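Local coordinates for mandelate racemase / muconate lactonizing enzyme family protein (PDB 4DXK) that belongs to the mandelate racemase subgroup of the enolase superfamily and is probably a racemase or lyase whose substrate is not established, at residues A[2-14]-A[384-397]. Residues are numbered along the deposited sequence; the frame is centred on the assembly and turned at random. Where two conformers were deposited one is given.
Sequences KITKLETVRVAER and IEKTFTVSRRFSDA
The guanidinium of Arg10 carries Ser391 OG, in the conformer given, over the centre of one face, 3.6 Å above its plane, while its NE forms a salt bridge with Glu42. The Phe388 ring has Thr387 CG2 over one face, offset toward the rim, and Glu13 OE1 at the edge, in plane. The Arg392 guanidinium has Glu385 at its edge, in plane, NE and NH2 both gripping OE2 side-on. In a second salt bridge Arg392 NH1 approaches Glu7 OE2, at 2.8 Å, on the syn side but 32° out of the carboxylate plane. Glu7 owes this reach to a chain extended beyond a CG set opposite the backbone N (chi1 171°). Its OE1 accepts from His23, and the carboxylate is inclined 29° to the Phe394 ring, with Glu7 CD 3.4 Å from Phe394 CE2.

Three hydrogen-bonded pairs, Leu6 with Ser395, Thr8 with Arg393 and Arg10 with Ser391, join strands 3-11 and 390-396, illustrating how residues from near the two ends of a chain can pair as antiparallel neighbours. The C-terminal strand thereby forms one margin of the four-stranded sheet in the N-terminal capping domain, the partner of the barrel in this superfamily. Alternation sorts the side chains: Leu6, Thr8 and Ser395 face helix 38-53, where Thr8 OG1 hydrogen-bonds to both Glu42 and His46, and Ser395 OG to His46, whereas Glu7, Val9, Arg392 and Phe394 occupy the other face.

Past the strand pairing, a type I turn from Val11 to Arg14 presents Glu13 to residues 388-389. Bent at chi2, its side chain folds back so that Glu13 OE1 accepts from Thr389 N at 2.8 Å and Glu13 OE2 from Thr389 OG1 at 2.9 Å. Val11 CG1 packs against Phe388 CB at 3.6 Å.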
ATOM      1  N   LYS A   2      11.828  46.286  20.631  1.00 11.10           N
ATOM      2  CA  LYS A   2      11.112  46.345  19.364  1.00 11.55           C
ATOM      3  C   LYS A   2      12.080  46.569  18.220  1.00 11.14           C
ATOM      4  O   LYS A   2      13.081  47.276  18.362  1.00 11.89           O
ATOM      5  CB  LYS A   2      10.098  47.492  19.373  1.00 13.12           C
ATOM      6  CG  LYS A   2       8.983  47.349  20.394  1.00 16.64           C
ATOM      7  CD  LYS A   2       8.056  48.555  20.365  1.00 21.73           C
ATOM      8  CE  LYS A   2       6.812  48.319  21.215  1.00 30.39           C
ATOM      9  NZ  LYS A   2       5.902  49.501  21.220  1.00 38.52           N
ATOM     10  N   ILE A   3      11.755  45.981  17.076  1.00 10.75           N
ATOM     11  CA  ILE A   3      12.500  46.205  15.846  1.00 10.25           C
ATOM     12  C   ILE A   3      12.245  47.632  15.371  1.00 11.17           C
ATOM     13  O   ILE A   3      11.094  48.081  15.304  1.00 11.56           O
ATOM     14  CB  ILE A   3      12.066  45.206  14.763  1.00  8.87           C
ATOM     15  CG1 ILE A   3      12.425  43.776  15.191  1.00 10.27           C
ATOM     16  CG2 ILE A   3      12.688  45.562  13.417  1.00 10.28           C
ATOM     17  CD1 ILE A   3      11.815  42.696  14.316  1.00  9.87           C
ATOM     18  N   THR A   4      13.318  48.351  15.062  1.00 10.49           N
ATOM     19  CA  THR A   4      13.201  49.730  14.611  1.00 10.57           C
ATOM     20  C   THR A   4      13.550  49.910  13.141  1.00 12.08           C
ATOM     21  O   THR A   4      13.009  50.799  12.480  1.00 14.69           O
ATOM     22  CB  THR A   4      14.120  50.647  15.421  1.00 12.15           C
ATOM     23  OG1 THR A   4      15.425  50.058  15.449  1.00 14.32           O
ATOM     24  CG2 THR A   4      13.588  50.832  16.842  1.00 14.04           C
ATOM     25  N   LYS A   5      14.522  49.147  12.647  0.51 12.73           N
ATOM     26  CA  LYS A   5      14.973  49.298  11.260  0.51 12.71           C
ATOM     27  C   LYS A   5      15.355  47.960  10.658  0.51 10.19           C
ATOM     28  O   LYS A   5      15.854  47.077  11.354  0.51 12.66           O
ATOM     29  CB  LYS A   5      16.203  50.208  11.169  0.51 10.81           C
ATOM     30  CG  LYS A   5      16.077  51.555  11.836  0.51 14.23           C
ATOM     31  CD  LYS A   5      17.428  52.249  11.928  0.51 24.74           C
ATOM     32  CE  LYS A   5      18.117  52.320  10.575  0.51 28.59           C
ATOM     33  NZ  LYS A   5      19.379  53.124  10.623  0.51 34.31           N
ATOM     34  N   LEU A   6      15.132  47.822   9.357  1.00 10.95           N
ATOM     35  CA  LEU A   6      15.683  46.713   8.592  1.00 11.12           C
ATOM     36  C   LEU A   6      16.676  47.272   7.605  1.00 10.09           C
ATOM     37  O   LEU A   6      16.356  48.179   6.825  1.00 12.87           O
ATOM     38  CB  LEU A   6      14.612  45.964   7.807  1.00 16.08           C
ATOM     39  CG  LEU A   6      13.568  45.136   8.533  1.00 15.42           C
ATOM     40  CD1 LEU A   6      12.889  44.186   7.538  1.00 13.20           C
ATOM     41  CD2 LEU A   6      14.180  44.379   9.710  1.00 16.71           C
ATOM     42  N   GLU A   7      17.881  46.728   7.627  1.00 10.24           N
ATOM     43  CA  GLU A   7      18.958  47.185   6.764  1.00 11.96           C
ATOM     44  C   GLU A   7      19.402  46.012   5.904  1.00 12.93           C
ATOM     45  O   GLU A   7      19.594  44.903   6.412  1.00 14.82           O
ATOM     46  CB  GLU A   7      20.119  47.699   7.620  1.00 12.08           C
ATOM     47  CG  GLU A   7      21.385  48.016   6.842  1.00 14.62           C
ATOM     48  CD  GLU A   7      22.533  48.438   7.742  1.00 17.37           C
ATOM     49  OE1 GLU A   7      22.424  48.304   8.982  1.00 17.25           O
ATOM     50  OE2 GLU A   7      23.556  48.908   7.211  1.00 16.77           O
ATOM     51  N   THR A   8      19.551  46.236   4.606  1.00  9.92           N
ATOM     52  CA  THR A   8      20.155  45.233   3.746  1.00 10.18           C
ATOM     53  C   THR A   8      21.494  45.741   3.236  1.00  9.87           C
ATOM     54  O   THR A   8      21.662  46.940   2.993  1.00 10.75           O
ATOM     55  CB  THR A   8      19.250  44.878   2.568  1.00  9.71           C
ATOM     56  OG1 THR A   8      18.790  46.082   1.942  1.00 10.89           O
ATOM     57  CG2 THR A   8      18.051  44.060   3.043  1.00 11.13           C
ATOM     58  N   VAL A   9      22.444  44.824   3.074  1.00 10.15           N
ATOM     59  CA  VAL A   9      23.795  45.155   2.639  1.00 10.64           C
ATOM     60  C   VAL A   9      24.196  44.202   1.528  1.00 10.17           C
ATOM     61  O   VAL A   9      24.006  42.983   1.643  1.00 10.58           O
ATOM     62  CB  VAL A   9      24.804  45.018   3.798  1.00 11.35           C
ATOM     63  CG1 VAL A   9      26.204  45.423   3.351  1.00 14.16           C
ATOM     64  CG2 VAL A   9      24.372  45.851   4.989  1.00 14.74           C
ATOM     65  N   ARG A  10      24.749  44.767   0.459  1.00 10.97           N
ATOM     66  CA  ARG A  10      25.317  43.992  -0.635  1.00 10.33           C
ATOM     67  C   ARG A  10      26.716  44.504  -0.939  1.00 12.47           C
ATOM     68  O   ARG A  10      27.047  45.658  -0.640  1.00 13.08           O
ATOM     69  CB  ARG A  10      24.454  44.077  -1.899  1.00 11.70           C
ATOM     70  CG  ARG A  10      23.116  43.369  -1.760  1.00 12.09           C
ATOM     71  CD  ARG A  10      22.318  43.324  -3.061  1.00 16.43           C
ATOM     72  NE  ARG A  10      21.831  44.640  -3.467  1.00 16.23           N
ATOM     73  CZ  ARG A  10      22.338  45.355  -4.465  1.00 19.31           C
ATOM     74  NH1 ARG A  10      23.357  44.883  -5.175  1.00 21.43           N
ATOM     75  NH2 ARG A  10      21.826  46.543  -4.755  1.00 24.17           N
ATOM     76  N   VAL A  11      27.533  43.646  -1.542  1.00 12.24           N
ATOM     77  CA  VAL A  11      28.860  44.043  -2.003  1.00 14.99           C
ATOM     78  C   VAL A  11      29.062  43.632  -3.458  1.00 15.34           C
ATOM     79  O   VAL A  11      28.743  42.508  -3.854  1.00 15.08           O
ATOM     80  CB  VAL A  11      29.988  43.481  -1.106  1.00 17.32           C
ATOM     81  CG1 VAL A  11      29.885  44.054   0.296  1.00 19.12           C
ATOM     82  CG2 VAL A  11      29.955  41.959  -1.062  1.00 18.75           C
ATOM     83  N   ALA A  12      29.589  44.550  -4.262  1.00 15.87           N
ATOM     84  CA  ALA A  12      29.691  44.319  -5.699  1.00 16.00           C
ATOM     85  C   ALA A  12      30.649  43.181  -6.026  1.00 16.00           C
ATOM     86  O   ALA A  12      30.526  42.540  -7.071  1.00 20.40           O
ATOM     87  CB  ALA A  12      30.120  45.596  -6.413  1.00 19.12           C
ATOM     88  N   GLU A  13      31.590  42.932  -5.123  1.00 15.28           N
ATOM     89  CA  GLU A  13      32.601  41.905  -5.339  1.00 20.77           C
ATOM     90  C   GLU A  13      32.048  40.491  -5.149  1.00 19.85           C
ATOM     91  O   GLU A  13      32.631  39.518  -5.634  1.00 21.68           O
ATOM     92  CB  GLU A  13      33.791  42.135  -4.406  1.00 19.55           C
ATOM     93  CG  GLU A  13      34.640  43.362  -4.752  1.00 21.75           C
ATOM     94  CD  GLU A  13      34.054  44.690  -4.271  1.00 18.86           C
ATOM     95  OE1 GLU A  13      33.075  44.693  -3.495  1.00 17.25           O
ATOM     96  OE2 GLU A  13      34.586  45.749  -4.675  1.00 22.39           O
ATOM     97  N   ARG A  14      30.922  40.382  -4.448  1.00 16.10           N
ATOM     98  CA  ARG A  14      30.294  39.091  -4.184  1.00 17.54           C
ATOM     99  C   ARG A  14      28.796  39.200  -4.415  1.00 13.95           C
ATOM    100  O   ARG A  14      28.031  39.294  -3.456  1.00 13.46           O
ATOM    101  CB  ARG A  14      30.573  38.650  -2.740  1.00 18.96           C
ATOM    102  CG  ARG A  14      31.922  37.981  -2.554  1.00 34.55           C
ATOM    103  CD  ARG A  14      32.126  37.011  -3.707  1.00 34.75           C
ATOM    104  NE  ARG A  14      33.381  36.266  -3.700  1.00 43.78           N
ATOM    105  CZ  ARG A  14      34.594  36.810  -3.699  1.00 41.53           C
ATOM    106  NH1 ARG A  14      34.756  38.127  -3.665  1.00 40.73           N
ATOM    107  NH2 ARG A  14      35.660  36.028  -3.726  1.00 42.08           N
ATOM    108  N   ILE A 384      33.614  48.119   6.269  0.57 26.71           N
ATOM    109  CA  ILE A 384      33.772  47.197   5.144  0.57 25.38           C
ATOM    110  C   ILE A 384      33.835  47.976   3.839  0.57 26.04           C
ATOM    111  O   ILE A 384      34.247  47.444   2.805  0.57 29.76           O
ATOM    112  CB  ILE A 384      32.610  46.192   5.036  0.57 26.30           C
ATOM    113  CG1 ILE A 384      31.276  46.896   5.290  0.57 19.41           C
ATOM    114  CG2 ILE A 384      32.816  45.030   5.986  0.57 20.92           C
ATOM    115  CD1 ILE A 384      30.072  46.115   4.821  0.57 20.04           C
ATOM    116  N   GLU A 385      33.422  49.239   3.893  1.00 23.88           N
ATOM    117  CA  GLU A 385      33.483  50.116   2.721  1.00 33.74           C
ATOM    118  C   GLU A 385      34.913  50.332   2.214  1.00 34.30           C
ATOM    119  O   GLU A 385      35.110  50.826   1.104  1.00 38.07           O
ATOM    120  CB  GLU A 385      32.865  51.488   3.035  1.00 32.12           C
ATOM    121  CG  GLU A 385      31.338  51.536   3.104  1.00 32.45           C
ATOM    122  CD  GLU A 385      30.800  51.241   4.494  1.00 41.09           C
ATOM    123  OE1 GLU A 385      31.593  50.810   5.357  1.00 43.91           O
ATOM    124  OE2 GLU A 385      29.587  51.449   4.724  1.00 46.41           O
ATOM    125  N   LYS A 386      35.906  49.977   3.026  1.00 25.67           N
ATOM    126  CA  LYS A 386      37.308  50.143   2.639  1.00 28.43           C
ATOM    127  C   LYS A 386      37.796  49.001   1.752  1.00 33.75           C
ATOM    128  O   LYS A 386      38.719  49.170   0.955  1.00 40.66           O
ATOM    129  CB  LYS A 386      38.204  50.253   3.878  1.00 28.17           C
ATOM    130  CG  LYS A 386      38.350  51.670   4.417  1.00 46.37           C
ATOM    131  CD  LYS A 386      39.128  51.710   5.726  1.00 44.27           C
ATOM    132  CE  LYS A 386      38.875  53.019   6.465  1.00 48.49           C
ATOM    133  NZ  LYS A 386      38.855  54.180   5.529  1.00 52.46           N
ATOM    134  N   THR A 387      37.165  47.841   1.895  1.00 27.24           N
ATOM    135  CA  THR A 387      37.591  46.641   1.188  1.00 23.35           C
ATOM    136  C   THR A 387      36.614  46.292   0.068  1.00 31.32           C
ATOM    137  O   THR A 387      37.000  45.750  -0.971  1.00 28.68           O
ATOM    138  CB  THR A 387      37.707  45.453   2.162  1.00 28.93           C
ATOM    139  OG1 THR A 387      38.619  45.788   3.215  1.00 41.09           O
ATOM    140  CG2 THR A 387      38.205  44.208   1.449  1.00 31.40           C
ATOM    141  N   PHE A 388      35.347  46.626   0.278  1.00 21.98           N
ATOM    142  CA  PHE A 388      34.291  46.252  -0.654  1.00 21.18           C
ATOM    143  C   PHE A 388      33.557  47.470  -1.210  1.00 19.22           C
ATOM    144  O   PHE A 388      33.648  48.576  -0.672  1.00 19.99           O
ATOM    145  CB  PHE A 388      33.286  45.307   0.023  1.00 20.43           C
ATOM    146  CG  PHE A 388      33.884  44.003   0.472  1.00 20.40           C
ATOM    147  CD1 PHE A 388      33.973  42.930  -0.400  1.00 24.34           C
ATOM    148  CD2 PHE A 388      34.356  43.849   1.768  1.00 19.44           C
ATOM    149  CE1 PHE A 388      34.527  41.728   0.006  1.00 33.05           C
ATOM    150  CE2 PHE A 388      34.912  42.655   2.184  1.00 25.62           C
ATOM    151  CZ  PHE A 388      35.002  41.591   1.298  1.00 25.27           C
ATOM    152  N   THR A 389      32.832  47.255  -2.303  1.00 17.83           N
ATOM    153  CA  THR A 389      31.957  48.277  -2.851  1.00 18.75           C
ATOM    154  C   THR A 389      30.569  47.994  -2.297  1.00 16.01           C
ATOM    155  O   THR A 389      29.853  47.108  -2.783  1.00 15.95           O
ATOM    156  CB  THR A 389      31.938  48.227  -4.375  1.00 17.29           C
ATOM    157  OG1 THR A 389      33.279  48.319  -4.871  1.00 22.19           O
ATOM    158  CG2 THR A 389      31.112  49.376  -4.935  1.00 23.37           C
ATOM    159  N   VAL A 390      30.211  48.732  -1.251  1.00 16.60           N
ATOM    160  CA  VAL A 390      29.051  48.410  -0.433  1.00 15.09           C
ATOM    161  C   VAL A 390      27.823  49.222  -0.822  1.00 16.76           C
ATOM    162  O   VAL A 390      27.917  50.428  -1.070  1.00 19.03           O
ATOM    163  CB  VAL A 390      29.376  48.687   1.051  1.00 17.24           C
ATOM    164  CG1 VAL A 390      28.160  48.437   1.945  1.00 16.39           C
ATOM    165  CG2 VAL A 390      30.561  47.848   1.497  1.00 21.43           C
ATOM    166  N   SER A 391      26.672  48.561  -0.889  0.53 13.97           N
ATOM    167  CA  SER A 391      25.405  49.262  -1.044  0.53 13.86           C
ATOM    168  C   SER A 391      24.490  48.859   0.101  0.53 12.63           C
ATOM    169  O   SER A 391      24.456  47.694   0.499  0.53 14.07           O
ATOM    170  CB  SER A 391      24.754  48.936  -2.387  0.53 15.56           C
ATOM    171  OG  SER A 391      24.528  47.545  -2.521  0.53 18.94           O
ATOM    172  N   ARG A 392      23.760  49.826   0.640  1.00 13.59           N
ATOM    173  CA  ARG A 392      22.861  49.579   1.759  1.00 14.69           C
ATOM    174  C   ARG A 392      21.500  50.178   1.481  1.00 14.35           C
ATOM    175  O   ARG A 392      21.396  51.221   0.826  1.00 16.96           O
ATOM    176  CB  ARG A 392      23.407  50.188   3.050  1.00 17.29           C
ATOM    177  CG  ARG A 392      24.787  49.711   3.456  1.00 17.35           C
ATOM    178  CD  ARG A 392      25.217  50.358   4.771  1.00 22.47           C
ATOM    179  NE  ARG A 392      26.631  50.130   5.062  1.00 20.85           N
ATOM    180  CZ  ARG A 392      27.092  49.231   5.929  1.00 21.13           C
ATOM    181  NH1 ARG A 392      26.258  48.465   6.620  1.00 20.81           N
ATOM    182  NH2 ARG A 392      28.398  49.102   6.114  1.00 24.09           N
ATOM    183  N   ARG A 393      20.460  49.527   1.988  1.00 13.66           N
ATOM    184  CA  ARG A 393      19.112  50.075   1.937  1.00 13.51           C
ATOM    185  C   ARG A 393      18.446  49.877   3.290  1.00 12.42           C
ATOM    186  O   ARG A 393      18.653  48.856   3.954  1.00 11.29           O
ATOM    187  CB  ARG A 393      18.287  49.413   0.841  1.00 14.34           C
ATOM    188  CG  ARG A 393      16.914  50.029   0.703  1.00 21.39           C
ATOM    189  CD  ARG A 393      16.124  49.447  -0.448  1.00 25.07           C
ATOM    190  NE  ARG A 393      14.736  49.883  -0.365  1.00 22.51           N
ATOM    191  CZ  ARG A 393      13.741  49.350  -1.059  1.00 24.06           C
ATOM    192  NH1 ARG A 393      13.976  48.341  -1.892  1.00 22.50           N
ATOM    193  NH2 ARG A 393      12.509  49.816  -0.909  1.00 27.02           N
ATOM    194  N   PHE A 394      17.649  50.857   3.699  1.00 13.15           N
ATOM    195  CA  PHE A 394      17.011  50.853   5.008  1.00 12.56           C
ATOM    196  C   PHE A 394      15.497  50.990   4.919  1.00 12.71           C
ATOM    197  O   PHE A 394      14.987  51.709   4.056  1.00 16.83           O
ATOM    198  CB  PHE A 394      17.532  52.029   5.840  1.00 15.84           C
ATOM    199  CG  PHE A 394      18.990  51.938   6.188  1.00 16.83           C
ATOM    200  CD1 PHE A 394      19.957  52.413   5.313  1.00 20.91           C
ATOM    201  CD2 PHE A 394      19.389  51.388   7.395  1.00 20.37           C
ATOM    202  CE1 PHE A 394      21.304  52.335   5.638  1.00 22.19           C
ATOM    203  CE2 PHE A 394      20.730  51.311   7.729  1.00 22.55           C
ATOM    204  CZ  PHE A 394      21.686  51.783   6.844  1.00 22.48           C
ATOM    205  N   SER A 395      14.794  50.312   5.822  1.00 11.40           N
ATOM    206  CA  SER A 395      13.384  50.575   6.091  1.00 12.25           C
ATOM    207  C   SER A 395      13.221  50.906   7.563  1.00 13.24           C
ATOM    208  O   SER A 395      13.860  50.291   8.420  1.00 12.95           O
ATOM    209  CB  SER A 395      12.525  49.350   5.797  1.00 12.42           C
ATOM    210  OG  SER A 395      12.400  49.099   4.412  1.00 14.20           O
ATOM    211  N   ASP A 396      12.341  51.854   7.854  1.00 12.56           N
ATOM    212  CA  ASP A 396      11.983  52.170   9.231  1.00 13.64           C
ATOM    213  C   ASP A 396      10.515  52.583   9.293  1.00 13.52           C
ATOM    214  O   ASP A 396       9.789  52.444   8.306  1.00 15.22           O
ATOM    215  CB  ASP A 396      12.902  53.248   9.826  1.00 16.50           C
ATOM    216  CG  ASP A 396      12.925  54.535   9.013  1.00 20.61           C
ATOM    217  OD1 ASP A 396      11.994  54.791   8.215  1.00 18.26           O
ATOM    218  OD2 ASP A 396      13.885  55.312   9.200  1.00 24.75           O
ATOM    219  N   ALA A 397      10.083  53.089  10.443  1.00 16.21           N
ATOM    220  CA  ALA A 397       8.676  53.426  10.639  1.00 19.34           C
ATOM    221  C   ALA A 397       8.190  54.452   9.612  1.00 19.19           C
ATOM    222  O   ALA A 397       7.043  54.408   9.172  1.00 21.84           O
ATOM    223  CB  ALA A 397       8.441  53.928  12.055  1.00 20.43           C
TER
HETATM  224  O   HOH W   1      11.435  52.841  13.093  1.00 17.98           O